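Local structure of yersinopine synthase (Yersinia pestis, 6C4M) at residues Leu28-Ala33 against Leu49-Arg54; Arg107-Val112 against Ser134-Ser139; Asp159-Ser164 against Ala225-Leu230. The protein catalyses the NADPH-dependent reductive condensation of pyruvate with an amino acid-derived intermediate, the last step in making the metallophore yersinopine. One frame throughout, in Å; residues are numbered along the deposited sequence.

Contact 1: Leu28-Ala33 against Leu49-Arg54; sequences LGAGPA and LGLYNR. With NAP (NADP nicotinamide-adenine-dinucleotide phosphate), chain B.
The first beta-alpha-beta unit of a Rossmann-type NADP-binding domain brings Gly-29 and Ala-30, in the turn after strand 25-28, against Tyr-52 and Asn-53 at the end of the parallel strand 49-52. The glycines fit the GxGxxA fingerprint of such turns. Gly-29 N bonds to Tyr-52 O at 2.8 Å; at Gly-29 phi is 111°, where a side chain would press on the carbonyl O of the residue before, and glycine avoids this. Gly-31 has no side chain, so the diphosphate can lie directly against the backbone, and Ala-33 N, in the first turn of helix 32-44, reaches NAP O1N at 2.9 Å.

The small methyl of Ala-30 packs on Leu-51, CB to CD1 3.9 Å, while CD2 of Leu-28 lies 3.6 Å from Tyr-52 CB on the other side of the strand pair. Asn-53 joins protein and cofactor because its amide has both an acceptor and a donor. Its CG stands anti to the backbone N (chi1 -159°), which points the amide at the turn and the ribose: OD1 accepts from Ala-30 N at 3.2 Å, from the ribose hydroxyl O3B and from Lys-58. ND2 donates to Arg-54 O and to the 2'-phosphate. N3A of the adenine lies over one face of the Arg-54 guanidinium, toward its rim, while Arg-54 NH2 donates to the phosphate oxygen O1X at 2.8 Å.

Contact 2: Arg107-Val112 against Ser134-Ser139; sequences RLILAV and SVILLS. With NAP (NADP nicotinamide-adenine-dinucleotide phosphate), chain B.
Strands 107-110 and 134-137 run parallel, their axes 4.7 Å apart and only 16° from alignment, with Arg-107 level with Ser-134 and Leu-110 with Leu-137. Four backbone bonds alternate across the gap: Leu-108 N to Ser-134 O, Ile-136 N to Leu-108 O, Leu-110 N to Ile-136 O at 2.8 Å, and Leu-138 N to Leu-110 O at 3.1 Å.

Arg-107, Ile-109, Ser-134 and Ile-136 share one face. The two isoleucines lie side by side, their branched chains suiting a buried strand, with Ile-109 CG1 4.1 Å from Ile-136 CD1. Arg-107 starts out extended (chi1 175°), so its CD passes 3.7 Å from Ile-136 CD1; a bend at chi3 (-65°) then turns the guanidinium toward Glu-226, its salt-bridge partner, and Trp-229, on which it makes a cation-pi contact. Ser-134 OG touches Arg-107 CG and bonds to the same glutamate, so the buried hydroxyl and the guanidinium share one carboxylate. On the other face, Leu-110 CD1 meets Leu-137 CD2 at 3.6 Å.

Past the strand ends the chains part around a water that donates to Leu-110 O and Val-112 O and accepts from Ser-139 N. Ser-139 CB closes on the nicotinamide ribose, 3.3 Å from NAP O3D.

Helix 117-121 covers Leu-110 and Leu-137 in this beta-alpha-beta unit, while strand 25-28 borders one edge of the pair and strand 161-165 the other.

Contact 3: Asp159-Ser164 against Ala225-Leu230; sequences DVEVIS and AEMSWL
Glu-161 reaches from its strand toward the first turn of helix 225-235, where its carboxylate meets CB of Glu-226 and CG of Met-227. Its CB leaves the strand toward the helix, and CG, anti to the backbone N (chi1 -177°), continues an extended chain that carries CD to 3.9 Å from Glu-226 CB. At the tip the two oxygens divide the work. OE1 sits 3.7 Å from Glu-226 CB and takes a hydrogen bond from a water at 2.7 Å, which in turn accepts from Glu-226 N. OE2 lies 3.9 Å from Met-227 CG and is bonded to Ser-224 and Asn-217. A carboxylate is apt here because it offers an acceptor to each of these donors, the water on one oxygen and the two side chains on the other; the nearby helix start may also favour its negative charge.

This is helix-on-sheet packing in an alpha/beta fold: the axes of strand 161-164 and the helix segment pass 10.2 Å apart at 35°, and helix 225-235 makes the crossover between the parallel strands 203-217 and 240-243. Two residues along from Glu-161, on the same side of the strand, Ile-163 supplies the apolar half. Its CG2 meets Leu-230 CD1 tip to tip at 3.7 Å, and its CD1 presses on Glu-226 CB at the same distance; the branched apolar ends of Ile-163 and Leu-230 suit packing of strand against helix. Of the Glu-226 side chain, CB and CG face the strand, and a bend at chi2 leads the carboxylate away to Arg-107 and to His-20 ND1. Beyond the strand, Met-227 and Leu-230 also touch Leu-215 of strand 203-217.

Followed from the N terminus, the three contacts come in series, and none nests within or crosses another. Contact 1 closes a mostly helical loop of 15 residues, contact 2 a loop of 21 that includes helix 117-121, and contact 3 one of 60 that passes through strands 170-173 and 203-217. A single sheet joins them. Strand 25-28 lies between strands 49-52 and 107-110, so Leu-28 bridges contacts 1 and 2 through probable backbone bonds to Ile-109 and Ala-111. Farther along, Leu-137 N probably bonds to Ile-163 O, linking contact 2 to contact 3. Contacts 1 and 2 both touch the NADP, whereas contact 3 fastens helix 225-235 to the sheet away from it.

Contact 1: Leu28-Ala33 against Leu49-Arg54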
loop_
_atom_site.group_PDB
_atom_site.type_symbol
_atom_site.label_atom_id
_atom_site.label_comp_id
_atom_site.label_asym_id
_atom_site.label_seq_id
_atom_site.Cartn_x
_atom_site.Cartn_y
_atom_site.Cartn_z
ATOM N N LEU A 28 -3.947 34.377 21.626
ATOM C CA LEU A 28 -4.781 33.581 22.537
ATOM C C LEU A 28 -4.505 32.101 22.307
ATOM O O LEU A 28 -4.935 31.512 21.303
ATOM C CB LEU A 28 -6.262 33.872 22.355
ATOM C CG LEU A 28 -6.656 35.333 22.587
ATOM C CD1 LEU A 28 -8.139 35.487 22.311
ATOM C CD2 LEU A 28 -6.330 35.837 24.024
ATOM N N GLY A 29 -3.811 31.499 23.258
ATOM C CA GLY A 29 -3.442 30.109 23.170
ATOM C C GLY A 29 -1.949 30.048 22.970
ATOM O O GLY A 29 -1.413 30.768 22.120
ATOM N N ALA A 30 -1.269 29.236 23.781
ATOM C CA ALA A 30 0.182 29.156 23.788
ATOM C C ALA A 30 0.654 27.726 23.556
ATOM O O ALA A 30 1.494 27.212 24.304
ATOM C CB ALA A 30 0.725 29.686 25.114
ATOM N N GLY A 31 0.103 27.070 22.537
ATOM C CA GLY A 31 0.698 25.866 22.001
ATOM C C GLY A 31 1.985 26.182 21.250
ATOM O O GLY A 31 2.376 27.347 21.087
ATOM N N PRO A 32 2.677 25.142 20.780
ATOM C CA PRO A 32 3.980 25.379 20.130
ATOM C C PRO A 32 3.893 26.287 18.921
ATOM O O PRO A 32 4.823 27.069 18.675
ATOM C CB PRO A 32 4.461 23.958 19.764
ATOM C CG PRO A 32 3.264 23.044 19.939
ATOM C CD PRO A 32 2.349 23.699 20.894
ATOM N N ALA A 33 2.790 26.237 18.172
ATOM C CA ALA A 33 2.630 27.153 17.046
ATOM C C ALA A 33 2.722 28.614 17.484
ATOM O O ALA A 33 3.236 29.459 16.740
ATOM C CB ALA A 33 1.292 26.888 16.358
ATOM N N LEU A 49 3.792 42.295 22.413
ATOM C CA LEU A 49 3.248 40.947 22.274
ATOM C C LEU A 49 2.648 40.481 23.593
ATOM O O LEU A 49 3.330 40.464 24.625
ATOM C CB LEU A 49 4.327 39.960 21.810
ATOM C CG LEU A 49 4.711 40.026 20.339
ATOM C CD1 LEU A 49 5.816 39.002 20.043
ATOM C CD2 LEU A 49 3.505 39.769 19.454
ATOM N N GLY A 50 1.374 40.110 23.548
ATOM C CA GLY A 50 0.722 39.447 24.663
ATOM C C GLY A 50 0.456 37.982 24.374
ATOM O O GLY A 50 0.424 37.572 23.209
ATOM N N LEU A 51 0.269 37.186 25.426
ATOM C CA LEU A 51 0.094 35.748 25.295
ATOM C C LEU A 51 -0.904 35.295 26.344
ATOM O O LEU A 51 -0.797 35.706 27.497
ATOM C CB LEU A 51 1.428 35.013 25.477
ATOM C CG LEU A 51 1.468 33.521 25.173
ATOM C CD1 LEU A 51 1.075 33.274 23.735
ATOM C CD2 LEU A 51 2.862 32.976 25.440
ATOM N N TYR A 52 -1.869 34.462 25.942
ATOM C CA TYR A 52 -2.829 33.850 26.851
ATOM C C TYR A 52 -2.678 32.337 26.787
ATOM O O TYR A 52 -2.463 31.772 25.707
ATOM C CB TYR A 52 -4.272 34.217 26.504
ATOM C CG TYR A 52 -5.287 33.236 27.095
ATOM C CD1 TYR A 52 -5.728 33.349 28.418
ATOM C CD2 TYR A 52 -5.787 32.197 26.334
ATOM C CE1 TYR A 52 -6.638 32.450 28.960
ATOM C CE2 TYR A 52 -6.681 31.282 26.861
ATOM C CZ TYR A 52 -7.115 31.429 28.172
ATOM O OH TYR A 52 -7.989 30.532 28.689
ATOM N N ASN A 53 -2.785 31.691 27.946
ATOM C CA ASN A 53 -2.989 30.249 28.004
ATOM C C ASN A 53 -3.830 29.918 29.221
ATOM O O ASN A 53 -3.628 30.479 30.301
ATOM C CB ASN A 53 -1.668 29.482 28.083
ATOM C CG ASN A 53 -1.807 28.031 27.635
ATOM O OD1 ASN A 53 -1.427 27.685 26.520
ATOM N ND2 ASN A 53 -2.348 27.175 28.509
ATOM N N ARG A 54 -4.775 29.010 29.032
ATOM C CA ARG A 54 -5.618 28.566 30.128
ATOM C C ARG A 54 -4.748 27.997 31.245
ATOM O O ARG A 54 -3.642 27.493 30.989
ATOM C CB ARG A 54 -6.588 27.487 29.643
ATOM C CG ARG A 54 -5.864 26.244 29.176
ATOM C CD ARG A 54 -6.811 25.089 28.804
ATOM N NE ARG A 54 -6.078 24.005 28.135
ATOM C CZ ARG A 54 -6.539 22.758 28.018
ATOM N NH1 ARG A 54 -7.726 22.439 28.520
ATOM N NH2 ARG A 54 -5.811 21.833 27.404
HETATM P PA NAP B . -2.618 23.053 20.606
HETATM O O1A NAP B . -3.552 23.065 19.459
HETATM O O2A NAP B . -2.357 21.617 21.130
HETATM O O5B NAP B . -3.271 23.992 21.786
HETATM C C5B NAP B . -3.179 25.413 21.541
HETATM C C4B NAP B . -3.782 26.133 22.763
HETATM O O4B NAP B . -5.254 25.641 22.884
HETATM C C3B NAP B . -3.188 25.811 23.855
HETATM O O3B NAP B . -3.130 26.950 24.771
HETATM C C2B NAP B . -4.133 24.655 24.545
HETATM O O2B NAP B . -3.950 24.659 26.004
HETATM C C1B NAP B . -5.343 24.978 24.263
HETATM N N9A NAP B . -6.071 23.733 24.016
HETATM C C8A NAP B . -5.841 22.617 23.304
HETATM N N7A NAP B . -6.907 21.834 23.523
HETATM C C5A NAP B . -7.766 22.490 24.365
HETATM C C6A NAP B . -8.981 22.065 24.842
HETATM N N6A NAP B . -9.790 20.855 24.695
HETATM N N1A NAP B . -9.681 22.867 25.665
HETATM C C2A NAP B . -9.188 24.104 26.013
HETATM N N3A NAP B . -7.980 24.519 25.535
HETATM C C4A NAP B . -7.266 23.690 24.692
HETATM O O3 NAP B . -1.184 23.705 20.093
HETATM P PN NAP B . -0.685 24.122 18.612
HETATM O O1N NAP B . 0.154 25.303 18.831
HETATM O O2N NAP B . 0.107 22.899 18.088
HETATM O O5D NAP B . -1.893 24.419 17.500
HETATM C C5D NAP B . -2.347 25.773 17.234
HETATM C C4D NAP B . -3.435 25.661 16.148
HETATM O O4D NAP B . -2.799 25.067 14.809
HETATM C C3D NAP B . -4.421 24.842 16.449
HETATM O O3D NAP B . -5.624 25.351 15.690
HETATM C C2D NAP B . -4.076 23.480 15.837
HETATM O O2D NAP B . -5.223 22.865 15.480
HETATM C C1D NAP B . -3.334 23.904 14.554
HETATM N N1N NAP B . -2.259 22.980 14.117
HETATM C C2N NAP B . -0.992 23.082 14.575
HETATM C C3N NAP B . -0.012 22.187 14.089
HETATM C C7N NAP B . 1.446 22.263 14.590
HETATM O O7N NAP B . 2.338 21.906 13.928
HETATM N N7N NAP B . 1.662 22.795 15.910
HETATM C C4N NAP B . -0.339 21.225 13.176
HETATM C C5N NAP B . -1.601 21.127 12.729
HETATM C C6N NAP B . -2.576 22.016 13.194
HETATM P P2B NAP B . -2.676 23.775 26.698
HETATM O O1X NAP B . -3.135 22.335 26.788
HETATM O O2X NAP B . -1.460 23.861 25.838
HETATM O O3X NAP B . -2.434 24.297 28.096
#

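Contact 2: Arg107-Val112 against Ser134-Ser139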
loop_
_atom_site.group_PDB
_atom_site.type_symbol
_atom_site.label_atom_id
_atom_site.label_comp_id
_atom_site.label_asym_id
_atom_site.label_seq_id
_atom_site.Cartn_x
_atom_site.Cartn_y
_atom_site.Cartn_z
ATOM N N ARG A 107 -4.807 43.633 17.694
ATOM C CA ARG A 107 -4.930 42.395 16.938
ATOM C C ARG A 107 -4.983 41.254 17.941
ATOM O O ARG A 107 -4.143 41.169 18.850
ATOM C CB ARG A 107 -3.758 42.252 15.954
ATOM C CG ARG A 107 -3.722 40.971 15.200
ATOM C CD ARG A 107 -2.415 40.826 14.452
ATOM N NE ARG A 107 -2.228 41.820 13.403
ATOM C CZ ARG A 107 -1.175 42.632 13.311
ATOM N NH1 ARG A 107 -0.209 42.601 14.222
ATOM N NH2 ARG A 107 -1.069 43.466 12.286
ATOM N N LEU A 108 -6.023 40.431 17.817
ATOM C CA LEU A 108 -6.094 39.148 18.491
ATOM C C LEU A 108 -5.867 38.034 17.475
ATOM O O LEU A 108 -6.426 38.058 16.368
ATOM C CB LEU A 108 -7.442 38.925 19.169
ATOM C CG LEU A 108 -7.923 39.983 20.146
ATOM C CD1 LEU A 108 -9.228 39.496 20.761
ATOM C CD2 LEU A 108 -6.862 40.263 21.202
ATOM N N ILE A 109 -5.034 37.071 17.843
ATOM C CA ILE A 109 -4.821 35.884 17.015
ATOM C C ILE A 109 -5.296 34.677 17.817
ATOM O O ILE A 109 -4.807 34.424 18.928
ATOM C CB ILE A 109 -3.358 35.731 16.569
ATOM C CG1 ILE A 109 -2.886 37.018 15.845
ATOM C CG2 ILE A 109 -3.236 34.484 15.667
ATOM C CD1 ILE A 109 -1.443 37.039 15.389
ATOM N N LEU A 110 -6.276 33.945 17.274
ATOM C CA LEU A 110 -6.785 32.737 17.935
ATOM C C LEU A 110 -5.906 31.583 17.515
ATOM O O LEU A 110 -5.973 31.118 16.381
ATOM C CB LEU A 110 -8.249 32.478 17.600
ATOM C CG LEU A 110 -9.194 33.328 18.448
ATOM C CD1 LEU A 110 -10.623 33.239 17.963
ATOM C CD2 LEU A 110 -9.154 32.845 19.859
ATOM N N ALA A 111 -5.030 31.182 18.429
ATOM C CA ALA A 111 -4.162 30.032 18.271
ATOM C C ALA A 111 -4.624 28.838 19.089
ATOM O O ALA A 111 -3.828 27.923 19.316
ATOM C CB ALA A 111 -2.727 30.376 18.665
ATOM N N VAL A 112 -5.874 28.835 19.552
ATOM C CA VAL A 112 -6.485 27.652 20.162
ATOM C C VAL A 112 -7.119 26.865 19.014
ATOM O O VAL A 112 -7.280 27.428 17.912
ATOM C CB VAL A 112 -7.540 28.017 21.215
ATOM C CG1 VAL A 112 -6.927 28.716 22.444
ATOM C CG2 VAL A 112 -8.668 28.820 20.577
ATOM N N SER A 134 -8.384 43.767 14.369
ATOM C CA SER A 134 -8.420 42.525 13.611
ATOM C C SER A 134 -8.426 41.309 14.531
ATOM O O SER A 134 -7.833 41.296 15.619
ATOM C CB SER A 134 -7.238 42.453 12.656
ATOM O OG SER A 134 -6.039 42.448 13.400
ATOM N N VAL A 135 -9.099 40.270 14.055
ATOM C CA VAL A 135 -9.117 38.975 14.697
ATOM C C VAL A 135 -8.726 37.941 13.653
ATOM O O VAL A 135 -9.406 37.807 12.629
ATOM C CB VAL A 135 -10.500 38.658 15.274
ATOM C CG1 VAL A 135 -10.538 37.237 15.755
ATOM C CG2 VAL A 135 -10.826 39.641 16.410
ATOM N N ILE A 136 -7.633 37.230 13.900
ATOM C CA ILE A 136 -7.086 36.268 12.948
ATOM C C ILE A 136 -7.315 34.865 13.487
ATOM O O ILE A 136 -7.004 34.581 14.645
ATOM C CB ILE A 136 -5.593 36.529 12.691
ATOM C CG1 ILE A 136 -5.391 37.973 12.168
ATOM C CG2 ILE A 136 -5.032 35.538 11.683
ATOM C CD1 ILE A 136 -3.954 38.412 12.102
ATOM N N LEU A 137 -7.817 33.977 12.619
ATOM C CA LEU A 137 -8.097 32.580 12.954
ATOM C C LEU A 137 -6.932 31.753 12.385
ATOM O O LEU A 137 -6.822 31.531 11.171
ATOM C CB LEU A 137 -9.473 32.194 12.414
ATOM C CG LEU A 137 -10.620 33.140 12.844
ATOM C CD1 LEU A 137 -11.948 32.597 12.398
ATOM C CD2 LEU A 137 -10.658 33.449 14.330
ATOM N N LEU A 138 -6.021 31.356 13.280
ATOM C CA LEU A 138 -4.739 30.824 12.849
ATOM C C LEU A 138 -4.904 29.508 12.096
ATOM O O LEU A 138 -4.187 29.259 11.119
ATOM C CB LEU A 138 -3.811 30.652 14.054
ATOM C CG LEU A 138 -2.378 30.163 13.729
ATOM C CD1 LEU A 138 -1.595 31.198 12.949
ATOM C CD2 LEU A 138 -1.619 29.836 15.005
ATOM N N SER A 139 -5.833 28.643 12.534
ATOM C CA SER A 139 -6.089 27.363 11.856
ATOM C C SER A 139 -7.593 27.120 11.875
ATOM O O SER A 139 -8.121 26.401 12.727
ATOM C CB SER A 139 -5.340 26.206 12.493
ATOM O OG SER A 139 -5.437 25.072 11.637
HETATM P PA NAP B . -2.618 23.053 20.606
HETATM O O1A NAP B . -3.552 23.065 19.459
HETATM O O2A NAP B . -2.357 21.617 21.130
HETATM O O5B NAP B . -3.271 23.992 21.786
HETATM C C5B NAP B . -3.179 25.413 21.541
HETATM C C4B NAP B . -3.782 26.133 22.763
HETATM O O4B NAP B . -5.254 25.641 22.884
HETATM C C3B NAP B . -3.188 25.811 23.855
HETATM O O3B NAP B . -3.130 26.950 24.771
HETATM C C2B NAP B . -4.133 24.655 24.545
HETATM O O2B NAP B . -3.950 24.659 26.004
HETATM C C1B NAP B . -5.343 24.978 24.263
HETATM N N9A NAP B . -6.071 23.733 24.016
HETATM C C8A NAP B . -5.841 22.617 23.304
HETATM N N7A NAP B . -6.907 21.834 23.523
HETATM C C5A NAP B . -7.766 22.490 24.365
HETATM C C6A NAP B . -8.981 22.065 24.842
HETATM N N6A NAP B . -9.790 20.855 24.695
HETATM N N1A NAP B . -9.681 22.867 25.665
HETATM C C2A NAP B . -9.188 24.104 26.013
HETATM N N3A NAP B . -7.980 24.519 25.535
HETATM C C4A NAP B . -7.266 23.690 24.692
HETATM O O3 NAP B . -1.184 23.705 20.093
HETATM P PN NAP B . -0.685 24.122 18.612
HETATM O O1N NAP B . 0.154 25.303 18.831
HETATM O O2N NAP B . 0.107 22.899 18.088
HETATM O O5D NAP B . -1.893 24.419 17.500
HETATM C C5D NAP B . -2.347 25.773 17.234
HETATM C C4D NAP B . -3.435 25.661 16.148
HETATM O O4D NAP B . -2.799 25.067 14.809
HETATM C C3D NAP B . -4.421 24.842 16.449
HETATM O O3D NAP B . -5.624 25.351 15.690
HETATM C C2D NAP B . -4.076 23.480 15.837
HETATM O O2D NAP B . -5.223 22.865 15.480
HETATM C C1D NAP B . -3.334 23.904 14.554
HETATM N N1N NAP B . -2.259 22.980 14.117
HETATM C C2N NAP B . -0.992 23.082 14.575
HETATM C C3N NAP B . -0.012 22.187 14.089
HETATM C C7N NAP B . 1.446 22.263 14.590
HETATM O O7N NAP B . 2.338 21.906 13.928
HETATM N N7N NAP B . 1.662 22.795 15.910
HETATM C C4N NAP B . -0.339 21.225 13.176
HETATM C C5N NAP B . -1.601 21.127 12.729
HETATM C C6N NAP B . -2.576 22.016 13.194
HETATM P P2B NAP B . -2.676 23.775 26.698
HETATM O O1X NAP B . -3.135 22.335 26.788
HETATM O O2X NAP B . -1.460 23.861 25.838
HETATM O O3X NAP B . -2.434 24.297 28.096
HETATM O O HOH W 1 -6.504 28.540 15.396
#

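Contact 3: Asp159-Ser164 against Ala225-Leu230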
loop_
_atom_site.group_PDB
_atom_site.type_symbol
_atom_site.label_atom_id
_atom_site.label_comp_id
_atom_site.label_asym_id
_atom_site.label_seq_id
_atom_site.Cartn_x
_atom_site.Cartn_y
_atom_site.Cartn_z
ATOM N N ASP A 159 -16.726 46.613 12.730
ATOM C CA ASP A 159 -15.576 47.181 12.016
ATOM C C ASP A 159 -14.379 46.237 11.958
ATOM O O ASP A 159 -13.517 46.377 11.069
ATOM C CB ASP A 159 -15.103 48.478 12.690
ATOM C CG ASP A 159 -15.932 49.686 12.318
ATOM O OD1 ASP A 159 -16.701 49.619 11.331
ATOM O OD2 ASP A 159 -15.795 50.716 13.029
ATOM N N VAL A 160 -14.256 45.337 12.929
ATOM C CA VAL A 160 -13.048 44.521 13.064
ATOM C C VAL A 160 -12.903 43.554 11.893
ATOM O O VAL A 160 -13.871 42.927 11.447
ATOM C CB VAL A 160 -13.072 43.782 14.410
ATOM C CG1 VAL A 160 -11.917 42.757 14.522
ATOM C CG2 VAL A 160 -12.986 44.822 15.512
ATOM N N GLU A 161 -11.681 43.458 11.371
ATOM C CA GLU A 161 -11.393 42.581 10.249
ATOM C C GLU A 161 -11.205 41.145 10.738
ATOM O O GLU A 161 -10.432 40.892 11.669
ATOM C CB GLU A 161 -10.152 43.090 9.505
ATOM C CG GLU A 161 -9.796 42.290 8.248
ATOM C CD GLU A 161 -8.726 42.983 7.397
ATOM O OE1 GLU A 161 -8.321 44.114 7.779
ATOM O OE2 GLU A 161 -8.298 42.403 6.354
ATOM N N VAL A 162 -11.951 40.215 10.146
ATOM C CA VAL A 162 -11.888 38.794 10.508
ATOM C C VAL A 162 -11.161 38.067 9.392
ATOM O O VAL A 162 -11.584 38.127 8.235
ATOM C CB VAL A 162 -13.283 38.190 10.729
ATOM C CG1 VAL A 162 -13.177 36.722 11.034
ATOM C CG2 VAL A 162 -13.986 38.916 11.873
ATOM N N ILE A 163 -10.060 37.401 9.732
ATOM C CA ILE A 163 -9.247 36.685 8.762
ATOM C C ILE A 163 -9.146 35.221 9.178
ATOM O O ILE A 163 -8.655 34.902 10.268
ATOM C CB ILE A 163 -7.854 37.321 8.615
ATOM C CG1 ILE A 163 -7.965 38.715 7.968
ATOM C CG2 ILE A 163 -6.976 36.454 7.747
ATOM C CD1 ILE A 163 -6.676 39.464 7.944
ATOM N N SER A 164 -9.616 34.338 8.304
ATOM C CA SER A 164 -9.412 32.894 8.401
ATOM C C SER A 164 -8.225 32.437 7.557
ATOM O O SER A 164 -8.175 32.706 6.355
ATOM C CB SER A 164 -10.648 32.138 7.925
ATOM O OG SER A 164 -11.641 32.042 8.918
ATOM N N ALA A 225 -4.367 46.130 4.481
ATOM C CA ALA A 225 -3.118 46.192 5.242
ATOM C C ALA A 225 -2.868 44.928 6.076
ATOM O O ALA A 225 -1.724 44.473 6.178
ATOM C CB ALA A 225 -3.109 47.430 6.138
ATOM N N GLU A 226 -3.908 44.358 6.712
ATOM C CA GLU A 226 -3.687 43.155 7.515
ATOM C C GLU A 226 -3.282 41.985 6.640
ATOM O O GLU A 226 -2.368 41.228 6.985
ATOM C CB GLU A 226 -4.939 42.766 8.312
ATOM C CG GLU A 226 -5.075 43.425 9.677
ATOM C CD GLU A 226 -3.960 43.034 10.624
ATOM O OE1 GLU A 226 -2.914 43.713 10.608
ATOM O OE2 GLU A 226 -4.118 42.051 11.380
ATOM N N MET A 227 -3.992 41.793 5.523
ATOM C CA MET A 227 -3.615 40.760 4.554
ATOM C C MET A 227 -2.184 40.943 4.078
ATOM O O MET A 227 -1.431 39.965 3.967
ATOM C CB MET A 227 -4.558 40.796 3.353
ATOM C CG MET A 227 -6.006 40.564 3.736
ATOM S SD MET A 227 -6.520 38.926 3.341
ATOM C CE MET A 227 -8.136 39.328 2.658
ATOM N N SER A 228 -1.795 42.192 3.788
ATOM C CA SER A 228 -0.429 42.459 3.348
ATOM C C SER A 228 0.545 42.114 4.453
ATOM O O SER A 228 1.626 41.573 4.203
ATOM C CB SER A 228 -0.269 43.930 2.945
ATOM O OG SER A 228 -1.130 44.249 1.870
ATOM N N TRP A 229 0.170 42.427 5.689
ATOM C CA TRP A 229 1.039 42.139 6.819
ATOM C C TRP A 229 1.220 40.637 6.975
ATOM O O TRP A 229 2.351 40.150 7.090
ATOM C CB TRP A 229 0.464 42.751 8.101
ATOM C CG TRP A 229 1.185 42.291 9.319
ATOM C CD1 TRP A 229 2.398 42.708 9.760
ATOM C CD2 TRP A 229 0.730 41.324 10.256
ATOM N NE1 TRP A 229 2.741 42.045 10.911
ATOM C CE2 TRP A 229 1.726 41.190 11.242
ATOM C CE3 TRP A 229 -0.421 40.550 10.355
ATOM C CZ2 TRP A 229 1.605 40.315 12.310
ATOM C CZ3 TRP A 229 -0.543 39.687 11.411
ATOM C CH2 TRP A 229 0.465 39.575 12.380
ATOM N N LEU A 230 0.110 39.884 6.961
ATOM C CA LEU A 230 0.187 38.427 7.031
ATOM C C LEU A 230 1.056 37.865 5.921
ATOM O O LEU A 230 1.885 36.983 6.162
ATOM C CB LEU A 230 -1.207 37.799 6.954
ATOM C CG LEU A 230 -1.943 37.670 8.274
ATOM C CD1 LEU A 230 -3.369 37.224 8.031
ATOM C CD2 LEU A 230 -1.261 36.667 9.197
HETATM O O HOH W 2 -6.371 45.852 7.146
#